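Local coordinates for DCN1-like protein 3 (Homo sapiens, PDB 4GBA) that promotes cullin neddylation, passing NEDD8 from N-terminally acetylated NEDD8-conjugating E2 enzymes to cullin C-terminal domain–RBX complexes, at residues D94-K97 with D98-F102; F102-Q105 with F106-S110; L186-T189 with F190-E194; E120-I123 with A124-L128. All blocks are in the same frame, centred on the assembly; numbering follows the deposited sequence.

Contact 1. Residues D94-K97 with D98-F102; sequences DKFK and DLYRF
Asp94-Lys97 runs straight into Asp98-Phe102 as successive turns of helix 93-107, each N-H reaching back four residues. Leu99 N binds Lys95 O at 2.8 Å and Tyr100 N binds Phe96 O at 2.7 Å. Asp98 N and Arg101 N, bound to Asp94 O and Lys97 O, complete the ladder. On the inner side of the helix Phe96 does the packing. Its CG stands opposite the backbone N (chi1 -180°), which carries the ring outward and somewhat toward the next turn, where CD1 lies 4.2 Å from Leu99 CD2 and CE2 lies 4.3 Å from Tyr100 CB. Helix 93-107 is followed by a loop and helix 119-129 in the EF-hand-like, cullin-binding part of the DCUN1 domain; it packs between helix 42-50 and helix 157-169, and its buried residues suit that place. Leu99 fits a branched apolar end against Leu46 and Trp49, while Tyr100 stacks on Trp160 and its OH is hydrogen-bonded to Trp160 O and to Trp126 NE1. The charged residues lie toward solvent: Lys95 forms a salt bridge with Glu89, and Asp98 OD2 accepts a hydrogen bond from Trp49 NE1. Lys97 and Arg101, one turn apart, hold NZ and NH1 6.0 Å from each other.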
loop_
_atom_site.group_PDB
_atom_site.type_symbol
_atom_site.label_atom_id
_atom_site.label_comp_id
_atom_site.label_asym_id
_atom_site.label_seq_id
_atom_site.Cartn_x
_atom_site.Cartn_y
_atom_site.Cartn_z
ATOM N N ASP A 94 -8.115 -11.159 -8.970
ATOM C CA ASP A 94 -8.613 -11.390 -7.622
ATOM C C ASP A 94 -7.560 -11.151 -6.541
ATOM O O ASP A 94 -7.873 -10.627 -5.470
ATOM C CB ASP A 94 -9.239 -12.785 -7.500
ATOM C CG ASP A 94 -10.658 -12.844 -8.076
ATOM O OD1 ASP A 94 -10.996 -13.862 -8.729
ATOM O OD2 ASP A 94 -11.438 -11.873 -7.873
ATOM N N LYS A 95 -6.318 -11.528 -6.820
ATOM C CA LYS A 95 -5.215 -11.227 -5.915
ATOM C C LYS A 95 -5.055 -9.715 -5.763
ATOM O O LYS A 95 -4.865 -9.208 -4.655
ATOM C CB LYS A 95 -3.907 -11.831 -6.432
ATOM C CG LYS A 95 -3.910 -13.357 -6.499
ATOM C CD LYS A 95 -4.190 -13.961 -5.137
ATOM C CE LYS A 95 -4.076 -15.490 -5.147
ATOM N NZ LYS A 95 -2.681 -15.971 -4.932
ATOM N N PHE A 96 -5.128 -8.993 -6.875
ATOM C CA PHE A 96 -4.942 -7.565 -6.804
ATOM C C PHE A 96 -6.005 -6.903 -5.938
ATOM O O PHE A 96 -5.698 -6.041 -5.120
ATOM C CB PHE A 96 -4.914 -6.903 -8.173
ATOM C CG PHE A 96 -4.711 -5.424 -8.087
ATOM C CD1 PHE A 96 -3.444 -4.900 -7.832
ATOM C CD2 PHE A 96 -5.789 -4.549 -8.190
ATOM C CE1 PHE A 96 -3.251 -3.518 -7.721
ATOM C CE2 PHE A 96 -5.608 -3.162 -8.083
ATOM C CZ PHE A 96 -4.340 -2.649 -7.845
ATOM N N LYS A 97 -7.256 -7.303 -6.116
ATOM C CA LYS A 97 -8.330 -6.754 -5.293
ATOM C C LYS A 97 -8.016 -6.991 -3.830
ATOM O O LYS A 97 -8.261 -6.124 -2.996
ATOM C CB LYS A 97 -9.695 -7.365 -5.654
ATOM C CG LYS A 97 -10.348 -6.708 -6.866
ATOM C CD LYS A 97 -11.454 -7.566 -7.475
ATOM C CE LYS A 97 -12.772 -7.425 -6.725
ATOM N NZ LYS A 97 -13.856 -8.219 -7.379
ATOM N N ASP A 98 -7.472 -8.166 -3.524
ATOM C CA ASP A 98 -7.145 -8.497 -2.140
ATOM C C ASP A 98 -5.976 -7.648 -1.626
ATOM O O ASP A 98 -6.018 -7.143 -0.505
ATOM C CB ASP A 98 -6.843 -9.991 -1.973
ATOM C CG ASP A 98 -6.614 -10.378 -0.514
ATOM O OD1 ASP A 98 -7.613 -10.536 0.226
ATOM O OD2 ASP A 98 -5.440 -10.522 -0.100
ATOM N N LEU A 99 -4.943 -7.504 -2.451
ATOM C CA LEU A 99 -3.798 -6.684 -2.113
ATOM C C LEU A 99 -4.236 -5.235 -1.891
ATOM O O LEU A 99 -3.805 -4.575 -0.933
ATOM C CB LEU A 99 -2.760 -6.753 -3.232
ATOM C CG LEU A 99 -1.736 -5.620 -3.225
ATOM C CD1 LEU A 99 -0.782 -5.768 -2.047
ATOM C CD2 LEU A 99 -0.997 -5.595 -4.542
ATOM N N TYR A 100 -5.102 -4.759 -2.787
ATOM C CA TYR A 100 -5.718 -3.435 -2.678
ATOM C C TYR A 100 -6.504 -3.210 -1.368
ATOM O O TYR A 100 -6.378 -2.148 -0.746
ATOM C CB TYR A 100 -6.591 -3.145 -3.906
ATOM C CG TYR A 100 -7.094 -1.716 -3.976
ATOM C CD1 TYR A 100 -6.301 -0.705 -4.514
ATOM C CD2 TYR A 100 -8.360 -1.375 -3.508
ATOM C CE1 TYR A 100 -6.747 0.607 -4.578
ATOM C CE2 TYR A 100 -8.823 -0.053 -3.567
ATOM C CZ TYR A 100 -8.012 0.929 -4.104
ATOM O OH TYR A 100 -8.459 2.235 -4.163
ATOM N N ARG A 101 -7.301 -4.190 -0.939
ATOM C CA ARG A 101 -8.015 -4.064 0.335
ATOM C C ARG A 101 -7.054 -4.070 1.528
ATOM O O ARG A 101 -7.224 -3.288 2.469
ATOM C CB ARG A 101 -9.083 -5.158 0.504
ATOM C CG ARG A 101 -9.964 -5.363 -0.729
ATOM C CD ARG A 101 -11.068 -6.433 -0.516
ATOM N NE ARG A 101 -12.393 -5.807 -0.443
ATOM C CZ ARG A 101 -13.531 -6.357 -0.871
ATOM N NH1 ARG A 101 -13.530 -7.571 -1.419
ATOM N NH2 ARG A 101 -14.674 -5.675 -0.754
ATOM N N PHE A 102 -6.064 -4.971 1.491
ATOM C CA PHE A 102 -5.005 -5.057 2.499
ATOM C C PHE A 102 -4.228 -3.737 2.621
ATOM O O PHE A 102 -3.849 -3.334 3.717
ATOM C CB PHE A 102 -4.009 -6.199 2.175
ATOM C CG PHE A 102 -2.722 -6.117 2.966
ATOM C CD1 PHE A 102 -2.639 -6.651 4.248
ATOM C CD2 PHE A 102 -1.609 -5.458 2.449
ATOM C CE1 PHE A 102 -1.471 -6.556 4.987
ATOM C CE2 PHE A 102 -0.439 -5.359 3.188
ATOM C CZ PHE A 102 -0.373 -5.911 4.458
#

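Contact 2. Residues F102-Q105 with F106-S110; sequences FTFQ and FGLDS
At the C-terminal end of helix 93-107, Phe106 packs on the modified side chain of the bound E2 peptide, and Phe102, one turn earlier, packs on Phe106. The two rings are nearly parallel, with planes at 22°, but slid so far that they barely overlap, and their centroids are 5.3 Å apart. What lies over the Phe102 face is instead Phe106 CB, a CH-pi contact 4.1 Å from the ring centroid; beside it, Phe102 CZ meets Phe106 CD1 at 3.7 Å. Broad, flat side chains suit this place, because each can touch both its neighbour and a second helix. Phe104 makes a separate contact, its CE2 lying 3.7 Å from Leu108 CD2. Gln105, bent at chi2 (52°), lays its amide along the same methyl, with NE2 4.0 Å from Leu108 CD2, while OE1 is hydrogen-bonded to Arg157 NH1. The backbone records the end of the helix: Phe106 N and Gly107 N bind Phe102 O and Thr103 O, after which Leu108 N makes a weak three-residue bond to Gln105 O at 3.2 Å. Phe102 and Phe106 pack against helix 42-50, Phe104 and Leu108 against helix 157-169, and Thr103 touches Leu125 of helix 119-129.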
loop_
_atom_site.group_PDB
_atom_site.type_symbol
_atom_site.label_atom_id
_atom_site.label_comp_id
_atom_site.label_asym_id
_atom_site.label_seq_id
_atom_site.Cartn_x
_atom_site.Cartn_y
_atom_site.Cartn_z
ATOM N N PHE A 102 -6.064 -4.971 1.491
ATOM C CA PHE A 102 -5.005 -5.057 2.499
ATOM C C PHE A 102 -4.228 -3.737 2.621
ATOM O O PHE A 102 -3.849 -3.334 3.717
ATOM C CB PHE A 102 -4.009 -6.199 2.175
ATOM C CG PHE A 102 -2.722 -6.117 2.966
ATOM C CD1 PHE A 102 -2.639 -6.651 4.248
ATOM C CD2 PHE A 102 -1.609 -5.458 2.449
ATOM C CE1 PHE A 102 -1.471 -6.556 4.987
ATOM C CE2 PHE A 102 -0.439 -5.359 3.188
ATOM C CZ PHE A 102 -0.373 -5.911 4.458
ATOM N N THR A 103 -3.975 -3.082 1.495
ATOM C CA THR A 103 -3.138 -1.884 1.489
ATOM C C THR A 103 -3.753 -0.755 2.341
ATOM O O THR A 103 -3.028 0.017 2.970
ATOM C CB THR A 103 -2.822 -1.417 0.040
ATOM O OG1 THR A 103 -2.108 -2.456 -0.654
ATOM C CG2 THR A 103 -1.986 -0.133 0.034
ATOM N N PHE A 104 -5.087 -0.685 2.388
ATOM C CA PHE A 104 -5.742 0.322 3.204
ATOM C C PHE A 104 -5.480 0.057 4.688
ATOM O O PHE A 104 -5.059 0.956 5.429
ATOM C CB PHE A 104 -7.248 0.406 2.927
ATOM C CG PHE A 104 -7.948 1.403 3.804
ATOM C CD1 PHE A 104 -8.092 2.722 3.405
ATOM C CD2 PHE A 104 -8.400 1.041 5.060
ATOM C CE1 PHE A 104 -8.706 3.650 4.237
ATOM C CE2 PHE A 104 -9.009 1.981 5.897
ATOM C CZ PHE A 104 -9.162 3.272 5.483
ATOM N N GLN A 105 -5.723 -1.186 5.099
ATOM C CA GLN A 105 -5.530 -1.640 6.477
ATOM C C GLN A 105 -4.073 -1.482 6.935
ATOM O O GLN A 105 -3.785 -1.137 8.090
ATOM C CB GLN A 105 -5.953 -3.118 6.592
ATOM C CG GLN A 105 -6.271 -3.559 8.014
ATOM C CD GLN A 105 -7.292 -2.634 8.698
ATOM O OE1 GLN A 105 -8.264 -2.183 8.076
ATOM N NE2 GLN A 105 -7.059 -2.336 9.979
ATOM N N PHE A 106 -3.161 -1.759 6.010
ATOM C CA PHE A 106 -1.730 -1.643 6.236
ATOM C C PHE A 106 -1.354 -0.188 6.542
ATOM O O PHE A 106 -0.710 0.091 7.555
ATOM C CB PHE A 106 -0.990 -2.165 4.998
ATOM C CG PHE A 106 0.513 -2.259 5.161
ATOM C CD1 PHE A 106 1.075 -2.995 6.198
ATOM C CD2 PHE A 106 1.361 -1.649 4.242
ATOM C CE1 PHE A 106 2.461 -3.091 6.330
ATOM C CE2 PHE A 106 2.743 -1.741 4.366
ATOM C CZ PHE A 106 3.291 -2.462 5.411
ATOM N N GLY A 107 -1.779 0.734 5.681
ATOM C CA GLY A 107 -1.450 2.139 5.857
ATOM C C GLY A 107 -2.128 2.739 7.074
ATOM O O GLY A 107 -1.796 3.837 7.511
ATOM N N LEU A 108 -3.072 1.997 7.637
ATOM C CA LEU A 108 -3.900 2.505 8.715
ATOM C C LEU A 108 -3.252 2.332 10.077
ATOM O O LEU A 108 -2.959 1.220 10.505
ATOM C CB LEU A 108 -5.253 1.800 8.691
ATOM C CG LEU A 108 -6.402 2.446 9.443
ATOM C CD1 LEU A 108 -6.684 3.839 8.898
ATOM C CD2 LEU A 108 -7.596 1.541 9.291
ATOM N N ASP A 109 -3.051 3.446 10.762
ATOM C CA ASP A 109 -2.453 3.438 12.087
ATOM C C ASP A 109 -3.450 3.020 13.157
ATOM O O ASP A 109 -4.067 3.868 13.793
ATOM C CB ASP A 109 -1.905 4.825 12.417
ATOM C CG ASP A 109 -0.914 4.794 13.549
ATOM O OD1 ASP A 109 -0.358 3.703 13.802
ATOM O OD2 ASP A 109 -0.686 5.853 14.176
ATOM N N SER A 110 -3.604 1.718 13.360
ATOM C CA SER A 110 -4.555 1.231 14.352
ATOM C C SER A 110 -4.001 1.332 15.773
ATOM O O SER A 110 -4.739 1.174 16.746
ATOM C CB SER A 110 -4.988 -0.208 14.042
ATOM O OG SER A 110 -5.764 -0.282 12.855
#

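Contact 3. Residues L186-T189 with F190-E194; sequences LFDT and FVEWE
Glu192 has CG beside its own backbone N (chi1 -55°) and a second bend at chi2 (-50°), and this double fold turns its carboxylate back toward Asp188, one turn earlier. The two acids come close without a bond between them, OE2 of Glu192 lying 4.3 Å from OD1 of Asp188. Such a like-charge pair would be expected to raise the affinity of one group for a proton; it is tolerable where solvent can reach, and Glu192 is exposed. CG of Glu192 also rests on the backbone, 3.2 Å from Asp188 O. The same turn is held by Glu192 N, bound to Asp188 O at 3.0 Å, and by Val191 N, bound to Phe187 O at 2.9 Å. Phe190 N binds Leu186 O and makes a second, weak bond to Phe187 O, so that this carbonyl serves two donors. It also sits at the edge of the Phe190 ring, 3.9 Å from CD2. These residues belong to helix 185-199, the last helix of the chain, which packs its aromatic side on helix 138-147 of the DCUN1 domain. Phe190 meets Trp141 and Phe144 edge-to-face, and Phe187 reaches Trp141 and, on helix 157-169, Phe166; large rings suit this seam because each can reach side chains of a neighbouring helix. The next turn is closed by Trp193 N, 3.1 Å from Thr189 O. Trp193 is partly exposed and uses both parts of its indole: the ring meets Phe144 edge-to-face while NE1 is hydrogen-bonded to Glu147 OE2. Thr189 OG1 makes a weak hydrogen bond back to Ser185 O.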
loop_
_atom_site.group_PDB
_atom_site.type_symbol
_atom_site.label_atom_id
_atom_site.label_comp_id
_atom_site.label_asym_id
_atom_site.label_seq_id
_atom_site.Cartn_x
_atom_site.Cartn_y
_atom_site.Cartn_z
ATOM N N LEU A 186 -15.843 13.338 -2.743
ATOM C CA LEU A 186 -14.480 13.662 -3.153
ATOM C C LEU A 186 -14.212 13.397 -4.650
ATOM O O LEU A 186 -13.458 14.135 -5.292
ATOM C CB LEU A 186 -13.447 12.932 -2.287
ATOM C CG LEU A 186 -11.995 13.364 -2.541
ATOM C CD1 LEU A 186 -11.798 14.850 -2.176
ATOM C CD2 LEU A 186 -10.992 12.486 -1.803
ATOM N N PHE A 187 -14.817 12.352 -5.209
ATOM C CA PHE A 187 -14.626 12.062 -6.626
ATOM C C PHE A 187 -15.169 13.201 -7.497
ATOM O O PHE A 187 -14.569 13.548 -8.513
ATOM C CB PHE A 187 -15.252 10.720 -7.030
ATOM C CG PHE A 187 -14.649 9.513 -6.330
ATOM C CD1 PHE A 187 -13.589 9.648 -5.451
ATOM C CD2 PHE A 187 -15.149 8.241 -6.568
ATOM C CE1 PHE A 187 -13.047 8.538 -4.807
ATOM C CE2 PHE A 187 -14.613 7.130 -5.929
ATOM C CZ PHE A 187 -13.561 7.284 -5.043
ATOM N N ASP A 188 -16.294 13.787 -7.092
ATOM C CA ASP A 188 -16.882 14.916 -7.819
ATOM C C ASP A 188 -16.009 16.173 -7.716
ATOM O O ASP A 188 -15.786 16.872 -8.709
ATOM C CB ASP A 188 -18.308 15.222 -7.338
ATOM C CG ASP A 188 -19.118 16.007 -8.376
ATOM O OD1 ASP A 188 -19.130 15.607 -9.569
ATOM O OD2 ASP A 188 -19.735 17.034 -8.011
ATOM N N THR A 189 -15.526 16.450 -6.508
ATOM C CA THR A 189 -14.573 17.530 -6.286
ATOM C C THR A 189 -13.379 17.402 -7.234
ATOM O O THR A 189 -12.837 18.402 -7.721
ATOM C CB THR A 189 -14.047 17.515 -4.837
ATOM O OG1 THR A 189 -15.145 17.588 -3.921
ATOM C CG2 THR A 189 -13.103 18.680 -4.596
ATOM N N PHE A 190 -12.974 16.160 -7.483
ATOM C CA PHE A 190 -11.832 15.876 -8.334
ATOM C C PHE A 190 -12.179 16.090 -9.791
ATOM O O PHE A 190 -11.401 16.657 -10.542
ATOM C CB PHE A 190 -11.343 14.434 -8.133
ATOM C CG PHE A 190 -10.547 13.905 -9.294
ATOM C CD1 PHE A 190 -9.249 14.352 -9.525
ATOM C CD2 PHE A 190 -11.097 12.971 -10.163
ATOM C CE1 PHE A 190 -8.509 13.876 -10.606
ATOM C CE2 PHE A 190 -10.364 12.486 -11.246
ATOM C CZ PHE A 190 -9.066 12.940 -11.467
ATOM N N VAL A 191 -13.344 15.616 -10.199
ATOM C CA VAL A 191 -13.745 15.772 -11.584
ATOM C C VAL A 191 -13.821 17.256 -11.960
ATOM O O VAL A 191 -13.398 17.652 -13.046
ATOM C CB VAL A 191 -15.061 15.031 -11.874
ATOM C CG1 VAL A 191 -15.676 15.516 -13.174
ATOM C CG2 VAL A 191 -14.807 13.521 -11.924
ATOM N N GLU A 192 -14.343 18.075 -11.051
ATOM C CA GLU A 192 -14.409 19.515 -11.280
ATOM C C GLU A 192 -12.996 20.069 -11.424
ATOM O O GLU A 192 -12.654 20.675 -12.445
ATOM C CB GLU A 192 -15.156 20.237 -10.145
ATOM C CG GLU A 192 -16.574 19.705 -9.861
ATOM C CD GLU A 192 -17.447 19.574 -11.119
ATOM O OE1 GLU A 192 -18.404 20.370 -11.276
ATOM O OE2 GLU A 192 -17.188 18.665 -11.948
ATOM N N TRP A 193 -12.184 19.844 -10.394
ATOM C CA TRP A 193 -10.781 20.240 -10.409
ATOM C C TRP A 193 -10.066 19.803 -11.686
ATOM O O TRP A 193 -9.214 20.520 -12.211
ATOM C CB TRP A 193 -10.073 19.653 -9.194
ATOM C CG TRP A 193 -8.585 19.936 -9.134
ATOM C CD1 TRP A 193 -7.966 20.943 -8.438
ATOM C CD2 TRP A 193 -7.531 19.187 -9.769
ATOM N NE1 TRP A 193 -6.602 20.869 -8.607
ATOM C CE2 TRP A 193 -6.308 19.797 -9.421
ATOM C CE3 TRP A 193 -7.502 18.058 -10.604
ATOM C CZ2 TRP A 193 -5.072 19.324 -9.872
ATOM C CZ3 TRP A 193 -6.272 17.589 -11.058
ATOM C CH2 TRP A 193 -5.077 18.219 -10.690
ATOM N N GLU A 194 -10.419 18.627 -12.184
ATOM C CA GLU A 194 -9.762 18.071 -13.356
ATOM C C GLU A 194 -10.300 18.683 -14.648
ATOM O O GLU A 194 -9.586 18.754 -15.653
ATOM C CB GLU A 194 -9.901 16.549 -13.377
ATOM C CG GLU A 194 -9.461 15.904 -14.678
ATOM C CD GLU A 194 -7.965 16.034 -14.928
ATOM O OE1 GLU A 194 -7.263 16.597 -14.056
ATOM O OE2 GLU A 194 -7.492 15.571 -15.994
#

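Contact 4. Residues E120-I123 with A124-L128; sequences EIAI and ALWKL
Ile123, Ala124 and Ala122 are in close touch with the turns around them in helix 119-129, and each faces a different side. Ile123 is a buried, beta-branched residue whose CG2 lies opposite its backbone N; this branch comes 4.4 Å from Lys127 NZ, so the lysine arm folds back along the isoleucine while its charged end stays at the surface. Lys127 N in turn binds Ile123 O. Beyond the helix Ile123 packs on Leu145 and Thr146 of helix 138-147, a place for a bulky apolar chain. Ala122 carries a small side chain that still packs: its CB touches Trp126 CZ3 at 4.2 Å, and its carbonyl receives Trp126 N at 2.8 Å. The indole passes that carbonyl obliquely, CE3 3.5 Å from Ala122 O, while NE1 is hydrogen-bonded to Tyr100 OH and the ring stacks on Trp160. Ala124 binds Glu120 O through its N and lays its CB 3.5 Å from the same oxygen. Its small methyl lets an apolar side chain of the bound peptide approach, consistent with the packing seen there. Next to it, Ile121 and Leu125 lie side by side and point the same way. Their contact is tight, CG2 of Ile121 being 3.4 Å from CD1 of Leu125, and Leu125 N binds Ile121 O at 2.7 Å. Both residues also touch the peptide, as does Leu128, which packs on its modified residue. The arrangement is that of an EF-hand-like helix with one side in the DCUN1 core and the other lining the groove for the acetylated NEDD8 E2 peptide.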
loop_
_atom_site.group_PDB
_atom_site.type_symbol
_atom_site.label_atom_id
_atom_site.label_comp_id
_atom_site.label_asym_id
_atom_site.label_seq_id
_atom_site.Cartn_x
_atom_site.Cartn_y
_atom_site.Cartn_z
ATOM N N GLU A 120 -1.365 11.862 3.019
ATOM C CA GLU A 120 -0.076 11.651 2.349
ATOM C C GLU A 120 0.324 10.184 2.231
ATOM O O GLU A 120 0.985 9.799 1.271
ATOM C CB GLU A 120 1.030 12.435 3.041
ATOM C CG GLU A 120 0.712 13.907 3.162
ATOM C CD GLU A 120 1.891 14.711 3.661
ATOM O OE1 GLU A 120 1.695 15.531 4.583
ATOM O OE2 GLU A 120 3.010 14.525 3.132
ATOM N N ILE A 121 -0.066 9.388 3.223
ATOM C CA ILE A 121 0.049 7.937 3.178
ATOM C C ILE A 121 -0.846 7.381 2.079
ATOM O O ILE A 121 -0.425 6.569 1.263
ATOM C CB ILE A 121 -0.403 7.310 4.501
ATOM C CG1 ILE A 121 0.502 7.777 5.641
ATOM C CG2 ILE A 121 -0.383 5.798 4.393
ATOM C CD1 ILE A 121 1.950 7.411 5.430
ATOM N N ALA A 122 -2.091 7.827 2.071
ATOM C CA ALA A 122 -3.018 7.464 1.017
ATOM C C ALA A 122 -2.389 7.727 -0.347
ATOM O O ALA A 122 -2.446 6.871 -1.230
ATOM C CB ALA A 122 -4.326 8.241 1.166
ATOM N N ILE A 123 -1.798 8.907 -0.520
ATOM C CA ILE A 123 -1.192 9.275 -1.803
ATOM C C ILE A 123 -0.017 8.356 -2.165
ATOM O O ILE A 123 0.100 7.897 -3.299
ATOM C CB ILE A 123 -0.710 10.740 -1.810
ATOM C CG1 ILE A 123 -1.896 11.700 -1.759
ATOM C CG2 ILE A 123 0.133 11.023 -3.046
ATOM C CD1 ILE A 123 -1.485 13.166 -1.738
ATOM N N ALA A 124 0.841 8.089 -1.187
ATOM C CA ALA A 124 1.971 7.192 -1.372
ATOM C C ALA A 124 1.528 5.748 -1.647
ATOM O O ALA A 124 2.092 5.071 -2.517
ATOM C CB ALA A 124 2.878 7.241 -0.148
ATOM N N LEU A 125 0.527 5.288 -0.906
ATOM C CA LEU A 125 0.034 3.912 -1.030
ATOM C C LEU A 125 -0.748 3.692 -2.318
ATOM O O LEU A 125 -0.643 2.644 -2.937
ATOM C CB LEU A 125 -0.807 3.530 0.176
ATOM C CG LEU A 125 0.029 3.310 1.430
ATOM C CD1 LEU A 125 -0.854 2.917 2.601
ATOM C CD2 LEU A 125 1.089 2.250 1.156
ATOM N N TRP A 126 -1.506 4.691 -2.749
ATOM C CA TRP A 126 -2.164 4.577 -4.047
ATOM C C TRP A 126 -1.156 4.429 -5.176
ATOM O O TRP A 126 -1.324 3.580 -6.040
ATOM C CB TRP A 126 -3.081 5.761 -4.312
ATOM C CG TRP A 126 -4.520 5.457 -4.035
ATOM C CD1 TRP A 126 -5.180 4.294 -4.303
ATOM C CD2 TRP A 126 -5.472 6.329 -3.422
ATOM N NE1 TRP A 126 -6.489 4.388 -3.907
ATOM C CE2 TRP A 126 -6.698 5.626 -3.360
ATOM C CE3 TRP A 126 -5.412 7.640 -2.927
ATOM C CZ2 TRP A 126 -7.864 6.197 -2.823
ATOM C CZ3 TRP A 126 -6.563 8.200 -2.386
ATOM C CH2 TRP A 126 -7.777 7.480 -2.342
ATOM N N LYS A 127 -0.117 5.265 -5.165
ATOM C CA LYS A 127 0.974 5.179 -6.133
ATOM C C LYS A 127 1.640 3.799 -6.085
ATOM O O LYS A 127 1.857 3.160 -7.109
ATOM C CB LYS A 127 2.011 6.247 -5.808
ATOM C CG LYS A 127 2.962 6.601 -6.934
ATOM C CD LYS A 127 3.792 7.854 -6.579
ATOM C CE LYS A 127 2.907 8.957 -5.953
ATOM N NZ LYS A 127 3.617 10.252 -5.623
ATOM N N LEU A 128 1.970 3.354 -4.879
ATOM C CA LEU A 128 2.603 2.064 -4.684
ATOM C C LEU A 128 1.739 0.874 -5.167
ATOM O O LEU A 128 2.210 0.022 -5.933
ATOM C CB LEU A 128 3.009 1.883 -3.213
ATOM C CG LEU A 128 4.092 0.823 -2.980
ATOM C CD1 LEU A 128 5.314 1.145 -3.832
ATOM C CD2 LEU A 128 4.460 0.725 -1.513
#

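From the N terminus the order is contact 1, contact 2, contact 4, contact 3. None closes a loop, since each joins neighbouring turns of one helix or its end, and none nests or crosses. Contacts 1 and 2 follow one another on helix 93-107, share Phe102 and pack on helices 42-50 and 157-169. Contact 4 lies on helix 119-129, across the intervening loop. It meets contact 1 where Trp126 NE1 is hydrogen-bonded to Tyr100 OH, and contact 2 where Leu125 packs on Gly107; contacts 2 and 4 both touch the peptide. Contact 3, on the final helix, touches none of the others, but like contact 4 it packs on helix 138-147, their centres about 18 Å apart.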